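Local coordinates for protein Alpha/beta hydrolase (PDB 3BWX) that is probably a hydrolase of the alpha/beta-hydrolase fold, with no specific substrate established, and carries bound calcium ions, at residues 43-48 / 100-105; 160-165 / 184-189; 168-173 / 266-271; 224-229 / 250-255. The protein carries 1 engineered substitution. All coordinates share one frame; numbering follows the deposited sequence. Where two conformers were deposited one is given.

Contact 1. Residues 43-48 / 100-105; sequences RDFEDL and VAIGTS. With EDO (1,2-ethanediol), chain G.
Leu48 has its CG trans to the backbone N (chi1 180°), while Ile102 turns CG1 trans to its carbonyl carbon (chi1 -59°); the two branched chains thereby reach toward each other and meet tip to tip, with Leu48 CD2 4.1 Å from Ile102 CD1. The other branch of Ile102 serves a second partner, as CG2 comes obliquely to within 4.3 Å of Phe45 CE1. Strand 99-104 is a central parallel strand of the alpha/beta-hydrolase sheet. Ile102 and Thr104 both face the turn that leads into helix 46-52, with Gly103 between them in the strand. Ser105 follows at the sharp strand-to-helix turn; its GxSxG surroundings and strained backbone (phi 58°) are consistent with a nucleophile elbow. The Phe45 ring also approaches Thr104, with Phe45 CZ 4.3 Å from Thr104 OG1, oblique and not a hydrogen bond. The hydroxyl is satisfied by Asn128 ND2 on the adjacent strand 122-128. Phe45 also touches Cys34 of strand 32-35 and, together with Leu48, packs on Leu269. On the side of the helix turned from the sheet, the carboxylate of Asp47 forms a salt bridge with Arg184, and its OD2 accepts a 2.6 Å hydrogen bond from O1 of an ethanediol.

Contact 2. Residues 160-165 / 184-189; sequences RALQES and RIMVLG. With EDO (1,2-ethanediol), chain O.
Within the cap inserted between strands 122-128 and 230-235 of the hydrolase fold, Leu162 of helix 155-166 packs against the junction where helix 175-185 gives way to strand 186-188. The contact is wholly apolar. Leu162 and Ile185 reach toward each other tip to tip, and both leucine methyls share the meeting: Ile185 CD1 lies 4.1 Å from Leu162 CD1 and is equally near Leu162 CD2. The isoleucine places CG1 between its backbone N and carbonyl carbon (chi1 76°), with the chain beyond fully extended, so that CD1 projects to the helix. Met186, a selenomethionine, passes Leu162 in the opposite direction, and its chain bends at chi3 (72°); its SE lies 4.2 Å from Leu162 CD1. One turn of helix 155-166 is tied by Arg160 NH1 donating to Gln163 OE1 at 2.9 Å, beside Ile175 and Trp178 of helix 175-185. Near the helix end Ser165 OG lies 2.9 Å from O2 of an ethanediol. Around the apolar cluster, Phe196 of strand 194-196 touches Leu162, Ile185 and Met186 alike, Phe152 of strand 151-152 touches Met186, and Tyr181 and Ala182 bring the side of helix 175-185 against Leu162.

Contact 3. Residues 168-173 / 266-271; sequences DVYPDW and APTLDE. With EDO (1,2-ethanediol), chain F; EDO (1,2-ethanediol), chain H.
A polar and aromatic contact joins two loops, one from the cap and one from the core: Tyr170, between helices 155-166 and 175-185, reaches Ala266 in the loop that precedes helix 272-282. With CG trans to its carbonyl carbon (chi1 -51°), Tyr170 brings OH to Ala266 O for a 2.6 Å hydrogen bond, the acceptor in the ring plane at its edge and the donor 16° from the carbonyl plane. The ring is held between neighbours of its own loop, with Val169 CG1 over the centre of one face and Trp173 CZ2 against the rim of the other, 3.3 Å above the plane. A phenylalanine in place of Tyr170 would probably leave Ala266 O without its bond from the cap loop. A type I turn from Tyr170 to Trp173 brings the indole round, so that Thr268 CG2 meets it edge-on, 3.5 Å from Trp173 CZ2. The segment 266-271 follows the last sheet strand, where alpha/beta hydrolases usually carry the catalytic histidine, and a cis peptide precedes Ala266. Its shape is fixed internally: Thr268 OG1 accepts from Asp270 N at 3.1 Å, an ST turn, and Glu271 OE2 uses its syn lone pair to take Thr268 N at 2.9 Å. One water links the loops, accepting from Trp173 NE1 at 3.1 Å and donating to Glu271 OE2 at 2.8 Å. Two ethanediols lie between the loops; one places O2 over the indole face turned from Tyr170 and gives O1 to Asp270 OD2, a carboxylate that also pairs with Arg184.

Contact 4. Residues 224-229 / 250-255; sequences ALATRP and ASRPGV. With EDO (1,2-ethanediol), chain K.
Ala226 points its methyl at the turn 252-255 and is met by two side chains there. Val255 has CG1 trans to its backbone N, which leaves CG2 beside that nitrogen and 3.9 Å from Ala226 CB. Arg252 sets CG trans to the carbonyl carbon (chi1 -80°) and then bends at chi2 (61°), so only the base of the chain touches, with Arg252 CG 4.2 Å from Ala226 CB, while the rest leads away. The guanidinium forms a salt bridge through NE with Asp223 OD1, and NH1 also donates to Lys248 O. Beyond these, an ethanediol takes both terminal nitrogens: NH1 gives O1 a nearly straight bond (178°) of 2.9 Å in the guanidinium plane, and NH2 reaches O2 at 3.1 Å. With an alanine at Arg252, Asp223 would probably lose its charged partner and Ala226 part of its cover. Each segment contains a turn. A type I turn spans Leu225 to Arg228, where Thr227 OG1 donates to Ala224 O at 2.7 Å within the carbonyl plane; before strand 255-260 a type II turn puts Gly254 at positive phi. No direct hydrogen bond crosses. Instead one water donates to Ala226 O and to Pro253 O, 2.7 Å from the latter. These two carbonyls, 4.0 Å apart and both acceptors, could not bond each other, so the water supplies the protons that join the turns.

Contact 1 is the core element, an apolar layer against the central sheet. Contact 2 is also buried and apolar but lies within the cap, its centre about 19 Å from that of contact 1. Contact 3, partly buried, joins cap to core and is the one with a direct hydrogen bond between its segments. Contact 4 sits at the far sheet edge, its centre about 36 Å from that of contact 2, and combines a small apolar touch with a water bridge between carbonyls. Arg184 ties the first three together: its guanidinium forms salt bridges with Glu46 and Asp47 of contact 1 and Asp270 of contact 3. Contact 4 touches none of the others.

Contact 1. Residues 43-48 / 100-105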
loop_
_atom_site.group_PDB
_atom_site.type_symbol
_atom_site.label_atom_id
_atom_site.label_comp_id
_atom_site.label_asym_id
_atom_site.label_seq_id
_atom_site.Cartn_x
_atom_site.Cartn_y
_atom_site.Cartn_z
ATOM N N ARG A 43 -2.639 8.902 -1.697
ATOM C CA ARG A 43 -1.881 9.557 -2.777
ATOM C C ARG A 43 -0.881 8.655 -3.484
ATOM O O ARG A 43 -0.502 8.923 -4.607
ATOM C CB ARG A 43 -1.209 10.867 -2.334
ATOM C CG ARG A 43 -2.213 11.828 -1.804
ATOM C CD ARG A 43 -1.678 13.242 -1.586
ATOM N NE ARG A 43 -0.526 13.385 -0.698
ATOM C CZ ARG A 43 -0.554 13.323 0.635
ATOM N NH1 ARG A 43 -1.645 12.998 1.284
ATOM N NH2 ARG A 43 0.576 13.512 1.291
ATOM N N ASP A 44 -0.496 7.549 -2.851
ATOM C CA ASP A 44 0.397 6.580 -3.536
ATOM C C ASP A 44 -0.258 6.021 -4.769
ATOM O O ASP A 44 0.443 5.617 -5.715
ATOM C CB ASP A 44 0.842 5.443 -2.622
ATOM C CG ASP A 44 2.140 5.759 -1.854
ATOM O OD1 ASP A 44 2.667 6.904 -1.891
ATOM O OD2 ASP A 44 2.651 4.839 -1.223
ATOM N N PHE A 45 -1.595 6.068 -4.799
ATOM C CA PHE A 45 -2.388 5.584 -5.934
ATOM C C PHE A 45 -2.965 6.664 -6.831
ATOM O O PHE A 45 -3.824 6.406 -7.689
ATOM C CB PHE A 45 -3.503 4.690 -5.376
ATOM C CG PHE A 45 -2.985 3.506 -4.617
ATOM C CD1 PHE A 45 -2.391 2.424 -5.293
ATOM C CD2 PHE A 45 -3.034 3.492 -3.232
ATOM C CE1 PHE A 45 -1.880 1.341 -4.581
ATOM C CE2 PHE A 45 -2.507 2.404 -2.541
ATOM C CZ PHE A 45 -1.947 1.357 -3.197
ATOM N N GLU A 46 -2.511 7.905 -6.673
ATOM C CA GLU A 46 -3.202 9.024 -7.313
ATOM C C GLU A 46 -3.160 8.933 -8.848
ATOM O O GLU A 46 -4.060 9.452 -9.510
ATOM C CB GLU A 46 -2.608 10.368 -6.859
ATOM C CG GLU A 46 -1.138 10.604 -7.227
ATOM C CD GLU A 46 -0.462 11.856 -6.643
ATOM O OE1 GLU A 46 -1.112 12.534 -5.813
ATOM O OE2 GLU A 46 0.734 12.112 -6.995
ATOM N N ASP A 47 -2.067 8.401 -9.411
ATOM C CA ASP A 47 -1.971 8.221 -10.881
ATOM C C ASP A 47 -2.576 6.880 -11.352
ATOM O O ASP A 47 -3.306 6.840 -12.349
ATOM C CB ASP A 47 -0.503 8.387 -11.394
ATOM C CG ASP A 47 -0.002 9.821 -11.315
ATOM O OD1 ASP A 47 -0.782 10.706 -10.918
ATOM O OD2 ASP A 47 1.181 10.054 -11.659
ATOM N N LEU A 48 -2.314 5.799 -10.608
ATOM C CA LEU A 48 -2.889 4.498 -10.997
ATOM C C LEU A 48 -4.412 4.565 -11.000
ATOM O O LEU A 48 -5.061 4.062 -11.878
ATOM C CB LEU A 48 -2.433 3.411 -10.031
ATOM C CG LEU A 48 -2.968 2.019 -10.336
ATOM C CD1 LEU A 48 -2.472 1.554 -11.679
ATOM C CD2 LEU A 48 -2.587 1.061 -9.208
ATOM N N VAL A 100 -11.369 -6.514 -6.278
ATOM C CA VAL A 100 -9.953 -6.671 -6.632
ATOM C C VAL A 100 -9.159 -5.952 -5.563
ATOM O O VAL A 100 -9.580 -4.882 -5.070
ATOM C CB VAL A 100 -9.671 -6.084 -8.036
ATOM C CG1 VAL A 100 -8.173 -6.053 -8.331
ATOM C CG2 VAL A 100 -10.515 -6.836 -9.117
ATOM N N ALA A 101 -8.066 -6.570 -5.136
ATOM C CA ALA A 101 -7.212 -5.990 -4.110
ATOM C C ALA A 101 -5.841 -5.715 -4.706
ATOM O O ALA A 101 -5.210 -6.632 -5.281
ATOM C CB ALA A 101 -7.107 -6.950 -2.899
ATOM N N ILE A 102 -5.334 -4.486 -4.579
ATOM C CA ILE A 102 -3.959 -4.108 -4.968
ATOM C C ILE A 102 -3.271 -3.650 -3.690
ATOM O O ILE A 102 -3.638 -2.620 -3.191
ATOM C CB ILE A 102 -3.926 -2.984 -6.042
ATOM C CG1 ILE A 102 -4.663 -3.421 -7.305
ATOM C CG2 ILE A 102 -2.461 -2.586 -6.263
ATOM C CD1 ILE A 102 -4.637 -2.400 -8.463
ATOM N N GLY A 103 -2.290 -4.395 -3.166
ATOM C CA GLY A 103 -1.697 -4.117 -1.861
ATOM C C GLY A 103 -0.187 -3.975 -1.927
ATOM O O GLY A 103 0.516 -4.877 -2.443
ATOM N N THR A 104 0.301 -2.816 -1.467
ATOM C CA THR A 104 1.697 -2.533 -1.416
ATOM C C THR A 104 2.252 -2.775 -0.043
ATOM O O THR A 104 1.781 -2.188 0.909
ATOM C CB THR A 104 1.975 -1.123 -1.874
ATOM O OG1 THR A 104 1.642 -1.034 -3.266
ATOM C CG2 THR A 104 3.484 -0.807 -1.701
ATOM N N SER A 105 3.262 -3.643 0.052
ATOM C CA SER A 105 3.940 -3.847 1.333
ATOM C C SER A 105 2.942 -4.308 2.419
ATOM O O SER A 105 2.281 -5.330 2.251
ATOM C CB SER A 105 4.687 -2.559 1.719
ATOM O OG SER A 105 5.435 -2.108 0.608
HETATM C C1 EDO G . 3.651 8.880 -13.548
HETATM O O1 EDO G . 2.308 8.438 -13.351
HETATM C C2 EDO G . 4.079 8.494 -14.943
HETATM O O2 EDO G . 3.291 9.224 -15.892
#

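Contact 2. Residues 160-165 / 184-189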
loop_
_atom_site.group_PDB
_atom_site.type_symbol
_atom_site.label_atom_id
_atom_site.label_comp_id
_atom_site.label_asym_id
_atom_site.label_seq_id
_atom_site.Cartn_x
_atom_site.Cartn_y
_atom_site.Cartn_z
ATOM N N ARG A 160 15.378 16.254 -1.743
ATOM C CA ARG A 160 16.792 15.866 -1.662
ATOM C C ARG A 160 17.044 14.943 -0.478
ATOM O O ARG A 160 17.867 14.051 -0.560
ATOM C CB ARG A 160 17.672 17.110 -1.611
ATOM C CG ARG A 160 17.611 17.908 -2.909
ATOM C CD ARG A 160 18.249 17.101 -4.056
ATOM N NE ARG A 160 18.343 17.852 -5.314
ATOM C CZ ARG A 160 18.326 17.318 -6.527
ATOM N NH1 ARG A 160 18.214 16.015 -6.715
ATOM N NH2 ARG A 160 18.400 18.102 -7.578
ATOM N N ALA A 161 16.333 15.141 0.607
ATOM C CA ALA A 161 16.466 14.254 1.775
ATOM C C ALA A 161 15.983 12.847 1.446
ATOM O O ALA A 161 16.567 11.853 1.918
ATOM C CB ALA A 161 15.708 14.828 3.001
ATOM N N LEU A 162 14.915 12.738 0.640
ATOM C CA LEU A 162 14.388 11.442 0.243
ATOM C C LEU A 162 15.320 10.743 -0.702
ATOM O O LEU A 162 15.576 9.549 -0.549
ATOM C CB LEU A 162 12.989 11.599 -0.349
ATOM C CG LEU A 162 11.869 12.053 0.610
ATOM C CD1 LEU A 162 10.574 12.361 -0.146
ATOM C CD2 LEU A 162 11.619 11.035 1.743
ATOM N N GLN A 163 15.886 11.473 -1.652
ATOM C CA GLN A 163 16.893 10.908 -2.543
ATOM C C GLN A 163 18.126 10.405 -1.775
ATOM O O GLN A 163 18.708 9.371 -2.146
ATOM C CB GLN A 163 17.308 11.974 -3.528
ATOM C CG GLN A 163 18.254 11.512 -4.577
ATOM C CD GLN A 163 18.692 12.668 -5.428
ATOM O OE1 GLN A 163 18.774 13.807 -4.932
ATOM N NE2 GLN A 163 18.944 12.408 -6.710
ATOM N N GLU A 164 18.521 11.147 -0.724
ATOM C CA GLU A 164 19.681 10.758 0.079
ATOM C C GLU A 164 19.441 9.370 0.669
ATOM O O GLU A 164 20.401 8.595 0.740
ATOM C CB GLU A 164 19.892 11.760 1.212
ATOM C CG GLU A 164 20.998 11.447 2.262
ATOM C CD GLU A 164 21.019 12.495 3.396
ATOM O OE1 GLU A 164 20.248 12.345 4.346
ATOM O OE2 GLU A 164 21.813 13.436 3.332
ATOM N N SER A 165 18.233 9.051 1.112
ATOM C CA SER A 165 18.000 7.731 1.736
ATOM C C SER A 165 17.450 6.665 0.805
ATOM O O SER A 165 17.599 5.489 1.064
ATOM C CB SER A 165 17.142 7.877 2.967
ATOM O OG SER A 165 15.801 8.149 2.575
ATOM N N ARG A 184 3.494 12.808 -2.399
ATOM C CA ARG A 184 2.625 11.689 -2.046
ATOM C C ARG A 184 2.746 11.224 -0.603
ATOM O O ARG A 184 1.755 10.723 -0.026
ATOM C CB ARG A 184 2.846 10.487 -2.952
ATOM C CG ARG A 184 2.430 10.697 -4.372
ATOM C CD ARG A 184 2.766 9.547 -5.251
ATOM N NE ARG A 184 2.352 9.829 -6.588
ATOM C CZ ARG A 184 2.432 8.976 -7.608
ATOM N NH1 ARG A 184 3.046 7.809 -7.478
ATOM N NH2 ARG A 184 2.003 9.359 -8.796
ATOM N N ILE A 185 3.929 11.391 -0.005
ATOM C CA ILE A 185 4.207 10.831 1.307
ATOM C C ILE A 185 4.369 11.883 2.413
ATOM O O ILE A 185 4.402 11.553 3.602
ATOM C CB ILE A 185 5.399 9.843 1.225
ATOM C CG1 ILE A 185 6.756 10.540 1.112
ATOM C CG2 ILE A 185 5.182 8.853 0.055
ATOM C CD1 ILE A 185 7.886 9.494 1.027
HETATM N N MSE A 186 4.457 13.154 2.008
HETATM C CA MSE A 186 4.648 14.245 2.939
HETATM C C MSE A 186 3.602 15.302 2.675
HETATM O O MSE A 186 2.967 15.336 1.636
HETATM C CB MSE A 186 6.074 14.851 2.850
HETATM C CG MSE A 186 7.175 13.851 2.806
HETATM SE SE MSE A 186 8.920 14.643 2.927
HETATM C CE MSE A 186 8.835 15.125 4.759
ATOM N N VAL A 187 3.468 16.209 3.622
ATOM C CA VAL A 187 2.443 17.257 3.555
ATOM C C VAL A 187 2.960 18.549 4.186
ATOM O O VAL A 187 3.733 18.524 5.128
ATOM C CB VAL A 187 1.145 16.767 4.237
ATOM C CG1 VAL A 187 1.331 16.625 5.729
ATOM C CG2 VAL A 187 0.030 17.751 3.982
ATOM N N LEU A 188 2.541 19.676 3.640
ATOM C CA LEU A 188 2.807 20.955 4.256
ATOM C C LEU A 188 1.836 21.088 5.410
ATOM O O LEU A 188 0.636 21.262 5.195
ATOM C CB LEU A 188 2.605 22.081 3.249
ATOM C CG LEU A 188 2.769 23.503 3.795
ATOM C CD1 LEU A 188 4.140 23.816 4.388
ATOM C CD2 LEU A 188 2.437 24.442 2.667
ATOM N N GLY A 189 2.359 20.945 6.617
ATOM C CA GLY A 189 1.576 21.035 7.838
ATOM C C GLY A 189 1.218 22.422 8.336
ATOM O O GLY A 189 1.500 23.449 7.690
HETATM C C1 EDO O . 14.242 11.573 6.368
HETATM O O1 EDO O . 15.514 11.281 6.961
HETATM C C2 EDO O . 14.349 11.581 4.840
HETATM O O2 EDO O . 14.857 10.341 4.306
#

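Contact 3. Residues 168-173 / 266-271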
loop_
_atom_site.group_PDB
_atom_site.type_symbol
_atom_site.label_atom_id
_atom_site.label_comp_id
_atom_site.label_asym_id
_atom_site.label_seq_id
_atom_site.Cartn_x
_atom_site.Cartn_y
_atom_site.Cartn_z
ATOM N N ASP A 168 19.173 4.646 -3.704
ATOM C CA ASP A 168 19.515 3.262 -4.075
ATOM C C ASP A 168 18.307 2.481 -4.589
ATOM O O ASP A 168 18.481 1.554 -5.367
ATOM C CB ASP A 168 20.148 2.475 -2.926
ATOM C CG ASP A 168 19.414 2.616 -1.615
ATOM O OD1 ASP A 168 18.608 3.562 -1.420
ATOM O OD2 ASP A 168 19.658 1.758 -0.743
ATOM N N VAL A 169 17.112 2.847 -4.113
ATOM C CA VAL A 169 15.853 2.207 -4.491
ATOM C C VAL A 169 15.442 2.668 -5.888
ATOM O O VAL A 169 14.881 1.900 -6.665
ATOM C CB VAL A 169 14.713 2.539 -3.444
ATOM C CG1 VAL A 169 13.369 1.925 -3.816
ATOM C CG2 VAL A 169 15.120 2.153 -1.972
ATOM N N TYR A 170 15.664 3.950 -6.167
ATOM C CA TYR A 170 15.225 4.551 -7.427
ATOM C C TYR A 170 16.387 5.337 -8.033
ATOM O O TYR A 170 16.364 6.566 -8.110
ATOM C CB TYR A 170 14.016 5.466 -7.228
ATOM C CG TYR A 170 12.841 4.857 -6.458
ATOM C CD1 TYR A 170 12.056 3.833 -7.027
ATOM C CD2 TYR A 170 12.478 5.346 -5.179
ATOM C CE1 TYR A 170 10.987 3.308 -6.355
ATOM C CE2 TYR A 170 11.409 4.811 -4.498
ATOM C CZ TYR A 170 10.655 3.792 -5.095
ATOM O OH TYR A 170 9.559 3.295 -4.428
ATOM N N PRO A 171 17.434 4.623 -8.447
ATOM C CA PRO A 171 18.626 5.321 -8.916
ATOM C C PRO A 171 18.498 6.104 -10.199
ATOM O O PRO A 171 19.352 6.976 -10.448
ATOM C CB PRO A 171 19.639 4.186 -9.104
ATOM C CG PRO A 171 18.797 2.990 -9.370
ATOM C CD PRO A 171 17.614 3.162 -8.465
ATOM N N ASP A 172 17.483 5.848 -11.005
ATOM C CA ASP A 172 17.371 6.498 -12.314
ATOM C C ASP A 172 16.407 7.656 -12.311
ATOM O O ASP A 172 16.249 8.307 -13.326
ATOM C CB ASP A 172 16.989 5.506 -13.414
ATOM C CG ASP A 172 18.037 4.441 -13.601
ATOM O OD1 ASP A 172 19.225 4.706 -13.275
ATOM O OD2 ASP A 172 17.648 3.317 -13.978
ATOM N N TRP A 173 15.740 7.897 -11.187
ATOM C CA TRP A 173 14.806 9.014 -11.118
ATOM C C TRP A 173 15.437 10.397 -11.270
ATOM O O TRP A 173 16.544 10.659 -10.773
ATOM C CB TRP A 173 14.054 9.021 -9.814
ATOM C CG TRP A 173 12.955 7.988 -9.694
ATOM C CD1 TRP A 173 12.673 6.938 -10.527
ATOM C CD2 TRP A 173 12.032 7.897 -8.605
ATOM N NE1 TRP A 173 11.632 6.190 -10.004
ATOM C CE2 TRP A 173 11.201 6.771 -8.843
ATOM C CE3 TRP A 173 11.835 8.652 -7.456
ATOM C CZ2 TRP A 173 10.191 6.381 -7.966
ATOM C CZ3 TRP A 173 10.798 8.274 -6.574
ATOM C CH2 TRP A 173 9.994 7.130 -6.857
ATOM N N ALA A 266 9.372 -0.013 -3.024
ATOM C CA ALA A 266 8.547 -0.833 -3.926
ATOM C C ALA A 266 8.332 -0.091 -5.276
ATOM O O ALA A 266 8.432 1.146 -5.359
ATOM C CB ALA A 266 7.204 -1.119 -3.268
ATOM N N PRO A 267 7.975 -0.844 -6.344
ATOM C CA PRO A 267 7.440 -0.210 -7.548
ATOM C C PRO A 267 6.347 0.800 -7.189
ATOM O O PRO A 267 5.568 0.591 -6.256
ATOM C CB PRO A 267 6.882 -1.379 -8.349
ATOM C CG PRO A 267 7.784 -2.530 -7.934
ATOM C CD PRO A 267 7.962 -2.311 -6.476
ATOM N N THR A 268 6.314 1.946 -7.892
ATOM C CA THR A 268 5.347 2.980 -7.628
ATOM C C THR A 268 3.961 2.615 -8.234
ATOM O O THR A 268 2.944 3.238 -7.870
ATOM C CB THR A 268 5.777 4.325 -8.225
ATOM O OG1 THR A 268 5.841 4.220 -9.647
ATOM C CG2 THR A 268 7.122 4.805 -7.632
ATOM N N LEU A 269 3.975 1.643 -9.183
ATOM C CA LEU A 269 2.859 1.238 -10.045
ATOM C C LEU A 269 2.591 2.242 -11.169
ATOM O O LEU A 269 1.601 2.109 -11.916
ATOM C CB LEU A 269 1.585 0.973 -9.194
ATOM C CG LEU A 269 1.783 0.018 -8.018
ATOM C CD1 LEU A 269 0.497 -0.201 -7.255
ATOM C CD2 LEU A 269 2.381 -1.318 -8.440
ATOM N N ASP A 270 3.445 3.261 -11.274
ATOM C CA ASP A 270 3.423 4.203 -12.424
ATOM C C ASP A 270 4.393 3.819 -13.559
ATOM O O ASP A 270 4.396 4.439 -14.622
ATOM C CB ASP A 270 3.702 5.635 -11.981
ATOM C CG ASP A 270 2.741 6.136 -10.919
ATOM O OD1 ASP A 270 1.569 5.674 -10.802
ATOM O OD2 ASP A 270 3.193 7.011 -10.183
ATOM N N GLU A 271 5.243 2.829 -13.308
ATOM C CA GLU A 271 6.087 2.267 -14.364
ATOM C C GLU A 271 5.247 1.642 -15.482
ATOM O O GLU A 271 4.256 0.950 -15.198
ATOM C CB GLU A 271 6.993 1.149 -13.818
ATOM C CG GLU A 271 7.858 1.518 -12.614
ATOM C CD GLU A 271 7.171 1.488 -11.256
ATOM O OE1 GLU A 271 6.074 0.902 -11.105
ATOM O OE2 GLU A 271 7.804 2.048 -10.321
HETATM C C1 EDO F . 8.515 6.009 -12.140
HETATM O O1 EDO F . 7.579 5.462 -11.206
HETATM C C2 EDO F . 8.114 5.599 -13.525
HETATM O O2 EDO F . 7.064 6.493 -13.895
HETATM C C1 EDO H . 6.341 8.217 -9.003
HETATM O O1 EDO H . 5.376 8.436 -10.058
HETATM C C2 EDO H . 7.593 9.079 -9.193
HETATM O O2 EDO H . 8.244 8.637 -10.394
HETATM O O HOH W 1 9.902 3.761 -10.899
#

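Contact 4. Residues 224-229 / 250-255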
loop_
_atom_site.group_PDB
_atom_site.type_symbol
_atom_site.label_atom_id
_atom_site.label_comp_id
_atom_site.label_asym_id
_atom_site.label_seq_id
_atom_site.Cartn_x
_atom_site.Cartn_y
_atom_site.Cartn_z
ATOM N N ALA A 224 -3.539 -19.248 0.093
ATOM C CA ALA A 224 -4.964 -19.055 -0.035
ATOM C C ALA A 224 -5.262 -17.945 -1.046
ATOM O O ALA A 224 -6.142 -18.084 -1.888
ATOM C CB ALA A 224 -5.612 -18.758 1.321
ATOM N N LEU A 225 -4.518 -16.846 -0.955
ATOM C CA LEU A 225 -4.630 -15.789 -1.966
ATOM C C LEU A 225 -4.339 -16.274 -3.392
ATOM O O LEU A 225 -5.033 -15.892 -4.346
ATOM C CB LEU A 225 -3.723 -14.583 -1.628
ATOM C CG LEU A 225 -3.793 -13.339 -2.526
ATOM C CD1 LEU A 225 -5.205 -12.703 -2.581
ATOM C CD2 LEU A 225 -2.796 -12.307 -2.059
ATOM N N ALA A 226 -3.292 -17.084 -3.536
ATOM C CA ALA A 226 -2.881 -17.610 -4.823
ATOM C C ALA A 226 -3.828 -18.604 -5.455
ATOM O O ALA A 226 -3.606 -19.007 -6.603
ATOM C CB ALA A 226 -1.504 -18.239 -4.689
ATOM N N THR A 227 -4.861 -19.046 -4.733
ATOM C CA THR A 227 -5.967 -19.740 -5.391
ATOM C C THR A 227 -6.856 -18.857 -6.294
ATOM O O THR A 227 -7.728 -19.381 -7.018
ATOM C CB THR A 227 -6.894 -20.501 -4.376
ATOM O OG1 THR A 227 -7.647 -19.553 -3.604
ATOM C CG2 THR A 227 -6.088 -21.426 -3.449
ATOM N N ARG A 228 -6.663 -17.529 -6.233
ATOM C CA ARG A 228 -7.410 -16.563 -7.001
ATOM C C ARG A 228 -6.408 -15.974 -7.997
ATOM O O ARG A 228 -5.198 -16.068 -7.742
ATOM C CB ARG A 228 -7.961 -15.482 -6.073
ATOM C CG ARG A 228 -8.704 -16.069 -4.831
ATOM C CD ARG A 228 -9.926 -16.911 -5.210
ATOM N NE ARG A 228 -10.754 -16.068 -6.035
ATOM C CZ ARG A 228 -11.205 -16.349 -7.243
ATOM N NH1 ARG A 228 -11.043 -17.556 -7.776
ATOM N NH2 ARG A 228 -11.850 -15.415 -7.919
ATOM N N PRO A 229 -6.891 -15.351 -9.092
ATOM C CA PRO A 229 -5.957 -14.709 -10.054
ATOM C C PRO A 229 -5.044 -13.711 -9.376
ATOM O O PRO A 229 -5.517 -12.822 -8.630
ATOM C CB PRO A 229 -6.884 -14.030 -11.052
ATOM C CG PRO A 229 -8.181 -14.810 -10.946
ATOM C CD PRO A 229 -8.290 -15.274 -9.531
ATOM N N ALA A 250 5.715 -17.435 -7.648
ATOM C CA ALA A 250 5.357 -17.619 -9.041
ATOM C C ALA A 250 5.150 -19.055 -9.445
ATOM O O ALA A 250 4.533 -19.304 -10.487
ATOM C CB ALA A 250 6.404 -16.977 -9.937
ATOM N N SER A 251 5.648 -20.000 -8.646
ATOM C CA SER A 251 5.542 -21.422 -8.966
ATOM C C SER A 251 4.124 -21.950 -8.770
ATOM O O SER A 251 3.770 -23.019 -9.302
ATOM C CB SER A 251 6.557 -22.233 -8.140
ATOM O OG SER A 251 6.187 -22.290 -6.783
ATOM N N ARG A 252 3.307 -21.226 -8.009
ATOM C CA ARG A 252 1.903 -21.562 -7.864
ATOM C C ARG A 252 1.151 -21.308 -9.179
ATOM O O ARG A 252 1.353 -20.293 -9.856
ATOM C CB ARG A 252 1.238 -20.724 -6.782
ATOM C CG ARG A 252 1.457 -21.173 -5.357
ATOM C CD ARG A 252 2.889 -21.181 -4.885
ATOM N NE ARG A 252 2.903 -21.538 -3.471
ATOM C CZ ARG A 252 3.962 -21.967 -2.794
ATOM N NH1 ARG A 252 5.153 -22.043 -3.338
ATOM N NH2 ARG A 252 3.807 -22.339 -1.545
ATOM N N PRO A 253 0.244 -22.214 -9.526
ATOM C CA PRO A 253 -0.526 -22.074 -10.758
ATOM C C PRO A 253 -1.296 -20.758 -10.902
ATOM O O PRO A 253 -1.981 -20.305 -9.970
ATOM C CB PRO A 253 -1.512 -23.264 -10.722
ATOM C CG PRO A 253 -1.137 -24.084 -9.558
ATOM C CD PRO A 253 -0.063 -23.451 -8.778
ATOM N N GLY A 254 -1.187 -20.149 -12.085
ATOM C CA GLY A 254 -1.845 -18.885 -12.345
ATOM C C GLY A 254 -1.169 -17.639 -11.820
ATOM O O GLY A 254 -1.608 -16.544 -12.127
ATOM N N VAL A 255 -0.132 -17.761 -10.998
ATOM C CA VAL A 255 0.494 -16.593 -10.438
ATOM C C VAL A 255 1.481 -16.050 -11.463
ATOM O O VAL A 255 2.333 -16.789 -11.948
ATOM C CB VAL A 255 1.196 -16.888 -9.095
ATOM C CG1 VAL A 255 1.884 -15.626 -8.533
ATOM C CG2 VAL A 255 0.239 -17.475 -8.101
HETATM C C1 EDO K . 7.523 -22.081 -0.563
HETATM O O1 EDO K . 7.412 -22.950 -1.702
HETATM C C2 EDO K . 7.129 -22.746 0.754
HETATM O O2 EDO K . 5.807 -23.285 0.631
HETATM O O HOH W 2 -2.674 -21.147 -7.537
#